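Local coordinates for protein P47 (Clostridium botulinum, PDB 6EKT) that may form part of a progenitor toxin complex that protects botulinum neurotoxin on its way through the host gut, and has a tubular lipid-binding (TULIP) fold, at residues Y300-N305 / R321-L326; V332-E337 / Y365-F370. One frame throughout, in Å; residues are numbered along the deposited sequence.

How the interactions relate
Interactions 1 and 2 are two successive antiparallel pairings in one curved sheet that runs beside helix 374-394, and their centres lie about 10 Å apart. Strand 315-326 of interaction 1 is followed in the chain by strand 329-347 of interaction 2, and the two are sheet neighbours, with L326 N 2.8 Å from V332 O. Interaction 1 is the more buried: P301, I303, G322 and V324 are all enclosed, and its register is broken by a bulge. Interaction 2 is a surface contact with regular register, where aromatic and charged side chains do much of the work: a tyrosine-histidine stack and a histidine-carboxylate bond on the face bearing D335.

Interaction 1: Y300-N305 / R321-L326; sequences YPKINN and RGLVRL
R321 leaves the strand with CG opposite its own backbone N (chi1 -171°), and a bend at chi3 (-31°) turns its guanidinium back across N305. The two side chains pass at a slant, amide and guanidinium planes 46° apart, and N305 OD1 comes within 2.6 Å of R321 NH2. Beneath them the backbone forms a classic beta bulge: N304 and N305 both face R321, and R321 O takes two N-H groups in its carbonyl plane, N304 N at 2.8 Å and N305 N at 3.1 Å. R321 N returns a bond to N305 O. On the far side of the bulge K302 and L323 are a hydrogen-bonded pair, K302 N giving a nearly straight bond to L323 O (2.9 Å). Between these sites I303 lies opposite G322, and the missing side chain lets G322 CA come to 3.0 Å from K302 O. Farther along, direct bonding gives way to two waters: one links Y300 O to R325 N, the other Y300 N to R325 O. P301 and V324 lie side by side, CG to CG2 4.1 Å, and both reach S387 of helix 374-394. Strand 279-288 borders the 300-305 side, where K302 NZ bonds N288 OD1, while strand 329-347 pairs with the opposite edge of 321-326.

Interaction 2: V332-E337 / Y365-F370; sequences VYSDFE and YKYHLF
Y333 and H368 face each other across an antiparallel beta hairpin of this TULIP-family protein, strands 329-347 and 352-368, and their rings form an offset stack, planes 5° and centroids 4.2 Å apart. Followed outward, H368 starts with CB, which lies over the face of the Y333 ring as a CH-pi contact and also 3.3 Å from Y333 O. Its CG, placed anti to the carbonyl carbon (chi1 -61°), sits above Y333 CE1 and CZ. CD2 comes 3.5 Å from Y333 CZ, near that ring's rim, while Y333 OH lies over the centre of the imidazole, about equally far from ND1, CE1 and NE2. At the tip NE2 donates to D335 OD2, which it meets from above the carboxylate plane, carboxylate and imidazole 86° apart. Stack and bond together fix the tilt of the imidazole, and the carboxylate would probably favour its protonated form. R325 adds a cation-pi contact to Y333. Below, H368 N bonds Y333 O, and D335 and K366 exchange two further backbone bonds; Y333 N to H368 O is weak. The other face turns to helix 374-394, where S334 OG bonds T384 OG1. At the open end V332 CG1 packs tightly on L369 CD2, and both side chains also touch that helix. S334 OG also lies in the plane of the Y367 ring, at its edge, 3.1 Å from Y367 CD1.

Interaction 1: Y300-N305 / R321-L326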
ATOM      1  N   TYR A 300      22.602  35.279   7.184  1.00 21.89           N
ATOM      2  CA  TYR A 300      22.360  33.924   7.661  1.00 21.97           C
ATOM      3  C   TYR A 300      20.982  33.816   8.315  1.00 21.90           C
ATOM      4  O   TYR A 300      20.862  33.919   9.541  1.00 22.18           O
ATOM      5  CB  TYR A 300      23.452  33.558   8.658  1.00 22.68           C
ATOM      6  CG  TYR A 300      24.828  33.563   8.017  1.00 23.65           C
ATOM      7  CD1 TYR A 300      25.287  32.443   7.312  1.00 24.69           C
ATOM      8  CD2 TYR A 300      25.643  34.711   8.068  1.00 24.13           C
ATOM      9  CE1 TYR A 300      26.545  32.449   6.715  1.00 25.40           C
ATOM     10  CE2 TYR A 300      26.895  34.728   7.463  1.00 25.21           C
ATOM     11  CZ  TYR A 300      27.328  33.581   6.784  1.00 25.99           C
ATOM     12  OH  TYR A 300      28.560  33.594   6.191  1.00 27.12           O
ATOM     13  N   PRO A 301      19.944  33.578   7.501  1.00 21.57           N
ATOM     14  CA  PRO A 301      18.611  33.459   8.091  1.00 21.38           C
ATOM     15  C   PRO A 301      18.500  32.265   9.051  1.00 21.77           C
ATOM     16  O   PRO A 301      19.214  31.242   8.902  1.00 21.62           O
ATOM     17  CB  PRO A 301      17.698  33.232   6.879  1.00 20.94           C
ATOM     18  CG  PRO A 301      18.467  33.730   5.703  1.00 21.25           C
ATOM     19  CD  PRO A 301      19.918  33.646   6.026  1.00 21.23           C
ATOM     20  N   LYS A 302      17.621  32.413  10.031  1.00 20.80           N
ATOM     21  CA  LYS A 302      17.344  31.365  11.004  1.00 21.23           C
ATOM     22  C   LYS A 302      15.844  31.074  10.947  1.00 21.40           C
ATOM     23  O   LYS A 302      15.038  32.010  10.881  1.00 21.06           O
ATOM     24  CB  LYS A 302      17.746  31.814  12.422  1.00 22.41           C
ATOM     25  CG  LYS A 302      19.150  32.409  12.548  1.00 23.20           C
ATOM     26  CD  LYS A 302      20.232  31.374  12.242  1.00 23.86           C
ATOM     27  CE  LYS A 302      21.598  32.031  12.300  1.00 24.94           C
ATOM     28  NZ  LYS A 302      22.583  30.984  11.902  1.00 27.41           N
ATOM     29  N   ILE A 303      15.459  29.795  10.930  1.00 21.63           N
ATOM     30  CA  ILE A 303      14.047  29.455  10.993  1.00 22.44           C
ATOM     31  C   ILE A 303      13.843  28.818  12.359  1.00 24.03           C
ATOM     32  O   ILE A 303      14.499  27.810  12.683  1.00 24.26           O
ATOM     33  CB  ILE A 303      13.615  28.487   9.852  1.00 21.86           C
ATOM     34  CG1 ILE A 303      13.826  29.140   8.471  1.00 22.96           C
ATOM     35  CG2 ILE A 303      12.142  28.055  10.010  1.00 21.73           C
ATOM     36  CD1 ILE A 303      13.651  28.173   7.294  1.00 21.92           C
ATOM     37  N   ASN A 304      12.965  29.422  13.160  1.00 24.14           N
ATOM     38  CA  ASN A 304      12.747  28.947  14.519  1.00 25.09           C
ATOM     39  C   ASN A 304      11.554  28.009  14.666  1.00 24.43           C
ATOM     40  O   ASN A 304      11.558  27.182  15.563  1.00 24.50           O
ATOM     41  CB  ASN A 304      12.646  30.110  15.496  1.00 26.88           C
ATOM     42  CG  ASN A 304      13.915  30.947  15.512  1.00 28.38           C
ATOM     43  OD1 ASN A 304      15.020  30.413  15.654  1.00 29.32           O
ATOM     44  ND2 ASN A 304      13.767  32.250  15.318  1.00 29.27           N
ATOM     45  N   ASN A 305      10.555  28.152  13.799  1.00 23.56           N
ATOM     46  CA  ASN A 305       9.352  27.290  13.844  1.00 24.92           C
ATOM     47  C   ASN A 305       9.034  26.888  12.427  1.00 23.95           C
ATOM     48  O   ASN A 305       9.003  27.732  11.532  1.00 22.12           O
ATOM     49  CB  ASN A 305       8.139  28.020  14.442  1.00 27.61           C
ATOM     50  CG  ASN A 305       8.426  28.621  15.790  1.00 31.42           C
ATOM     51  OD1 ASN A 305       8.599  29.832  15.899  1.00 36.81           O
ATOM     52  ND2 ASN A 305       8.500  27.788  16.824  1.00 34.08           N
ATOM     53  N   ARG A 321       8.351  30.399  10.718  1.00 22.29           N
ATOM     54  CA  ARG A 321       8.677  31.695  11.304  1.00 24.05           C
ATOM     55  C   ARG A 321      10.169  31.704  11.564  1.00 23.03           C
ATOM     56  O   ARG A 321      10.731  30.720  12.070  1.00 21.78           O
ATOM     57  CB  ARG A 321       7.936  31.860  12.637  1.00 27.51           C
ATOM     58  CG  ARG A 321       7.976  33.233  13.320  1.00 32.47           C
ATOM     59  CD  ARG A 321       6.945  33.284  14.471  1.00 37.30           C
ATOM     60  NE  ARG A 321       5.754  32.435  14.185  1.00 42.14           N
ATOM     61  CZ  ARG A 321       5.442  31.271  14.778  1.00 44.04           C
ATOM     62  NH1 ARG A 321       4.360  30.610  14.405  1.00 47.22           N
ATOM     63  NH2 ARG A 321       6.182  30.760  15.752  1.00 45.88           N
ATOM     64  N   GLY A 322      10.795  32.841  11.263  1.00 22.66           N
ATOM     65  CA  GLY A 322      12.234  32.994  11.482  1.00 22.03           C
ATOM     66  C   GLY A 322      12.644  34.456  11.574  1.00 22.40           C
ATOM     67  O   GLY A 322      11.806  35.356  11.716  1.00 21.30           O
ATOM     68  N   LEU A 323      13.947  34.680  11.517  1.00 21.82           N
ATOM     69  CA  LEU A 323      14.506  36.022  11.605  1.00 21.65           C
ATOM     70  C   LEU A 323      15.817  36.043  10.828  1.00 21.11           C
ATOM     71  O   LEU A 323      16.409  34.983  10.581  1.00 20.44           O
ATOM     72  CB  LEU A 323      14.732  36.443  13.071  1.00 23.32           C
ATOM     73  CG  LEU A 323      15.584  35.556  13.971  1.00 25.43           C
ATOM     74  CD1 LEU A 323      17.076  35.865  13.784  1.00 25.86           C
ATOM     75  CD2 LEU A 323      15.159  35.782  15.416  1.00 26.28           C
ATOM     76  N   VAL A 324      16.263  37.243  10.476  1.00 20.06           N
ATOM     77  CA  VAL A 324      17.576  37.404   9.846  1.00 20.40           C
ATOM     78  C   VAL A 324      18.176  38.717  10.369  1.00 20.92           C
ATOM     79  O   VAL A 324      17.507  39.757  10.362  1.00 20.73           O
ATOM     80  CB  VAL A 324      17.526  37.336   8.285  1.00 19.68           C
ATOM     81  CG1 VAL A 324      16.633  38.426   7.675  1.00 19.84           C
ATOM     82  CG2 VAL A 324      18.930  37.327   7.674  1.00 19.89           C
ATOM     83  N   ARG A 325      19.410  38.634  10.854  1.00 21.63           N
ATOM     84  CA  ARG A 325      20.096  39.797  11.443  1.00 22.31           C
ATOM     85  C   ARG A 325      21.109  40.338  10.442  1.00 22.04           C
ATOM     86  O   ARG A 325      21.656  39.561   9.631  1.00 21.39           O
ATOM     87  CB  ARG A 325      20.792  39.406  12.748  1.00 24.74           C
ATOM     88  CG  ARG A 325      19.911  38.628  13.711  1.00 27.05           C
ATOM     89  CD  ARG A 325      20.586  38.347  15.048  1.00 29.99           C
ATOM     90  NE  ARG A 325      19.535  38.025  16.013  1.00 33.67           N
ATOM     91  CZ  ARG A 325      18.863  38.940  16.732  1.00 34.81           C
ATOM     92  NH1 ARG A 325      19.154  40.256  16.656  1.00 36.17           N
ATOM     93  NH2 ARG A 325      17.905  38.531  17.540  1.00 36.15           N
ATOM     94  N   LEU A 326      21.392  41.643  10.494  1.00 21.11           N
ATOM     95  CA  LEU A 326      22.457  42.182   9.639  1.00 21.54           C
ATOM     96  C   LEU A 326      23.849  41.786  10.112  1.00 22.82           C
ATOM     97  O   LEU A 326      24.248  42.071  11.252  1.00 23.41           O
ATOM     98  CB  LEU A 326      22.366  43.701   9.474  1.00 21.00           C
ATOM     99  CG  LEU A 326      21.052  44.248   8.881  1.00 20.42           C
ATOM    100  CD1 LEU A 326      21.253  45.728   8.574  1.00 20.96           C
ATOM    101  CD2 LEU A 326      20.648  43.502   7.615  1.00 20.54           C
TER
HETATM  102  O   HOH W   1      20.722  36.007  11.250  1.00 21.54           O
HETATM  103  O   HOH W   2      23.102  37.362   9.198  1.00 22.51           O

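Interaction 2: V332-E337 / Y365-F370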
ATOM      1  N   VAL A 332      20.270  45.115  14.210  1.00 23.69           N
ATOM      2  CA  VAL A 332      19.272  45.374  13.190  1.00 22.89           C
ATOM      3  C   VAL A 332      18.856  44.054  12.557  1.00 22.44           C
ATOM      4  O   VAL A 332      19.698  43.314  12.035  1.00 22.30           O
ATOM      5  CB  VAL A 332      19.802  46.359  12.136  1.00 22.12           C
ATOM      6  CG1 VAL A 332      18.775  46.541  11.021  1.00 22.05           C
ATOM      7  CG2 VAL A 332      20.133  47.706  12.798  1.00 22.76           C
ATOM      8  N   TYR A 333      17.551  43.757  12.619  1.00 22.01           N
ATOM      9  CA  TYR A 333      17.058  42.438  12.179  1.00 22.31           C
ATOM     10  C   TYR A 333      15.595  42.479  11.804  1.00 21.78           C
ATOM     11  O   TYR A 333      14.878  43.437  12.150  1.00 21.16           O
ATOM     12  CB  TYR A 333      17.307  41.367  13.244  1.00 22.61           C
ATOM     13  CG  TYR A 333      16.326  41.364  14.409  1.00 23.96           C
ATOM     14  CD1 TYR A 333      16.483  42.255  15.477  1.00 24.64           C
ATOM     15  CD2 TYR A 333      15.265  40.460  14.445  1.00 24.77           C
ATOM     16  CE1 TYR A 333      15.598  42.256  16.546  1.00 26.54           C
ATOM     17  CE2 TYR A 333      14.364  40.447  15.510  1.00 26.03           C
ATOM     18  CZ  TYR A 333      14.548  41.337  16.549  1.00 26.46           C
ATOM     19  OH  TYR A 333      13.673  41.315  17.592  1.00 28.29           O
ATOM     20  N   SER A 334      15.163  41.431  11.105  1.00 21.89           N
ATOM     21  CA  SER A 334      13.776  41.277  10.702  1.00 22.59           C
ATOM     22  C   SER A 334      13.230  39.968  11.234  1.00 22.32           C
ATOM     23  O   SER A 334      13.940  38.964  11.209  1.00 21.36           O
ATOM     24  CB  SER A 334      13.685  41.206   9.183  1.00 23.51           C
ATOM     25  OG  SER A 334      13.762  42.494   8.644  1.00 27.57           O
ATOM     26  N   ASP A 335      11.989  39.989  11.714  1.00 21.80           N
ATOM     27  CA  ASP A 335      11.189  38.769  11.819  1.00 23.12           C
ATOM     28  C   ASP A 335      10.483  38.533  10.497  1.00 22.80           C
ATOM     29  O   ASP A 335      10.089  39.494   9.829  1.00 21.97           O
ATOM     30  CB  ASP A 335      10.134  38.899  12.916  1.00 25.28           C
ATOM     31  CG  ASP A 335      10.738  39.157  14.274  1.00 26.34           C
ATOM     32  OD1 ASP A 335      11.525  38.332  14.748  1.00 26.92           O
ATOM     33  OD2 ASP A 335      10.422  40.205  14.851  1.00 29.01           O
ATOM     34  N   PHE A 336      10.320  37.261  10.129  1.00 21.95           N
ATOM     35  CA  PHE A 336       9.497  36.921   8.974  1.00 21.92           C
ATOM     36  C   PHE A 336       8.665  35.652   9.175  1.00 21.96           C
ATOM     37  O   PHE A 336       8.981  34.808  10.013  1.00 21.14           O
ATOM     38  CB  PHE A 336      10.340  36.820   7.706  1.00 21.55           C
ATOM     39  CG  PHE A 336      11.455  35.813   7.802  1.00 21.71           C
ATOM     40  CD1 PHE A 336      11.193  34.439   7.646  1.00 22.27           C
ATOM     41  CD2 PHE A 336      12.753  36.224   8.036  1.00 22.11           C
ATOM     42  CE1 PHE A 336      12.219  33.501   7.730  1.00 22.40           C
ATOM     43  CE2 PHE A 336      13.792  35.282   8.109  1.00 22.07           C
ATOM     44  CZ  PHE A 336      13.517  33.924   7.961  1.00 21.91           C
ATOM     45  N   GLU A 337       7.592  35.544   8.401  1.00 23.10           N
ATOM     46  CA  GLU A 337       6.757  34.345   8.406  1.00 24.22           C
ATOM     47  C   GLU A 337       6.464  34.007   6.975  1.00 23.19           C
ATOM     48  O   GLU A 337       6.296  34.913   6.167  1.00 23.89           O
ATOM     49  CB  GLU A 337       5.438  34.627   9.139  1.00 27.45           C
ATOM     50  CG  GLU A 337       5.628  34.772  10.636  1.00 31.84           C
ATOM     51  CD  GLU A 337       4.316  34.868  11.400  1.00 36.01           C
ATOM     52  OE1 GLU A 337       3.430  34.004  11.213  1.00 39.97           O
ATOM     53  OE2 GLU A 337       4.196  35.809  12.208  1.00 38.92           O
ATOM     54  N   TYR A 365       6.622  40.347   7.389  1.00 24.41           N
ATOM     55  CA  TYR A 365       7.886  40.623   8.055  1.00 24.94           C
ATOM     56  C   TYR A 365       7.722  41.821   8.952  1.00 25.62           C
ATOM     57  O   TYR A 365       6.774  42.625   8.772  1.00 25.23           O
ATOM     58  CB  TYR A 365       9.023  40.853   7.034  1.00 25.54           C
ATOM     59  CG  TYR A 365       8.709  41.913   6.004  1.00 27.17           C
ATOM     60  CD1 TYR A 365       8.980  43.253   6.252  1.00 28.45           C
ATOM     61  CD2 TYR A 365       8.135  41.569   4.783  1.00 28.32           C
ATOM     62  CE1 TYR A 365       8.675  44.242   5.313  1.00 30.61           C
ATOM     63  CE2 TYR A 365       7.836  42.545   3.826  1.00 30.70           C
ATOM     64  CZ  TYR A 365       8.113  43.871   4.100  1.00 31.15           C
ATOM     65  OH  TYR A 365       7.810  44.828   3.170  1.00 33.39           O
ATOM     66  N   LYS A 366       8.622  41.926   9.925  1.00 24.90           N
ATOM     67  CA  LYS A 366       8.670  43.096  10.811  1.00 26.01           C
ATOM     68  C   LYS A 366      10.125  43.523  10.928  1.00 24.70           C
ATOM     69  O   LYS A 366      10.962  42.723  11.384  1.00 22.81           O
ATOM     70  CB  LYS A 366       8.100  42.767  12.194  1.00 28.20           C
ATOM     71  CG  LYS A 366       8.031  44.009  13.075  1.00 31.88           C
ATOM     72  CD  LYS A 366       7.161  43.770  14.304  1.00 35.49           C
ATOM     73  CE  LYS A 366       7.226  44.958  15.253  1.00 37.79           C
ATOM     74  NZ  LYS A 366       7.294  46.263  14.523  1.00 39.90           N
ATOM     75  N   TYR A 367      10.420  44.769  10.520  1.00 24.10           N
ATOM     76  CA  TYR A 367      11.777  45.328  10.685  1.00 23.81           C
ATOM     77  C   TYR A 367      12.021  45.832  12.106  1.00 23.66           C
ATOM     78  O   TYR A 367      11.133  46.430  12.699  1.00 23.95           O
ATOM     79  CB  TYR A 367      12.011  46.530   9.767  1.00 23.74           C
ATOM     80  CG  TYR A 367      11.872  46.280   8.289  1.00 24.26           C
ATOM     81  CD1 TYR A 367      12.290  45.069   7.712  1.00 24.21           C
ATOM     82  CD2 TYR A 367      11.384  47.283   7.452  1.00 25.10           C
ATOM     83  CE1 TYR A 367      12.170  44.852   6.334  1.00 24.95           C
ATOM     84  CE2 TYR A 367      11.274  47.079   6.077  1.00 25.83           C
ATOM     85  CZ  TYR A 367      11.684  45.880   5.525  1.00 24.93           C
ATOM     86  OH  TYR A 367      11.552  45.681   4.165  1.00 25.23           O
ATOM     87  N   HIS A 368      13.240  45.649  12.604  1.00 22.78           N
ATOM     88  CA  HIS A 368      13.675  46.222  13.875  1.00 24.08           C
ATOM     89  C   HIS A 368      14.898  47.103  13.586  1.00 24.50           C
ATOM     90  O   HIS A 368      15.995  46.595  13.347  1.00 24.00           O
ATOM     91  CB  HIS A 368      14.021  45.113  14.859  1.00 24.70           C
ATOM     92  CG  HIS A 368      12.865  44.220  15.177  1.00 25.89           C
ATOM     93  ND1 HIS A 368      12.059  44.416  16.284  1.00 26.96           N
ATOM     94  CD2 HIS A 368      12.357  43.153  14.523  1.00 25.29           C
ATOM     95  CE1 HIS A 368      11.111  43.491  16.301  1.00 27.77           C
ATOM     96  NE2 HIS A 368      11.271  42.710  15.246  1.00 26.44           N
ATOM     97  N   LEU A 369      14.676  48.415  13.584  1.00 24.88           N
ATOM     98  CA  LEU A 369      15.627  49.424  13.098  1.00 25.83           C
ATOM     99  C   LEU A 369      15.519  50.614  14.032  1.00 26.06           C
ATOM    100  O   LEU A 369      14.430  50.879  14.557  1.00 27.19           O
ATOM    101  CB  LEU A 369      15.185  49.936  11.716  1.00 27.96           C
ATOM    102  CG  LEU A 369      15.306  49.027  10.521  1.00 28.55           C
ATOM    103  CD1 LEU A 369      14.337  49.464   9.459  1.00 29.43           C
ATOM    104  CD2 LEU A 369      16.731  49.161  10.015  1.00 29.54           C
ATOM    105  N   PHE A 370      16.609  51.356  14.202  1.00 25.35           N
ATOM    106  CA  PHE A 370      16.528  52.629  14.921  1.00 25.30           C
ATOM    107  C   PHE A 370      15.726  53.654  14.076  1.00 26.19           C
ATOM    108  O   PHE A 370      15.937  53.733  12.870  1.00 24.74           O
ATOM    109  CB  PHE A 370      17.931  53.158  15.233  1.00 24.95           C
ATOM    110  CG  PHE A 370      17.926  54.363  16.126  1.00 24.26           C
ATOM    111  CD1 PHE A 370      17.821  54.220  17.509  1.00 24.72           C
ATOM    112  CD2 PHE A 370      17.998  55.650  15.577  1.00 24.44           C
ATOM    113  CE1 PHE A 370      17.788  55.355  18.341  1.00 25.61           C
ATOM    114  CE2 PHE A 370      17.968  56.774  16.392  1.00 24.75           C
ATOM    115  CZ  PHE A 370      17.861  56.629  17.776  1.00 25.33           C
TER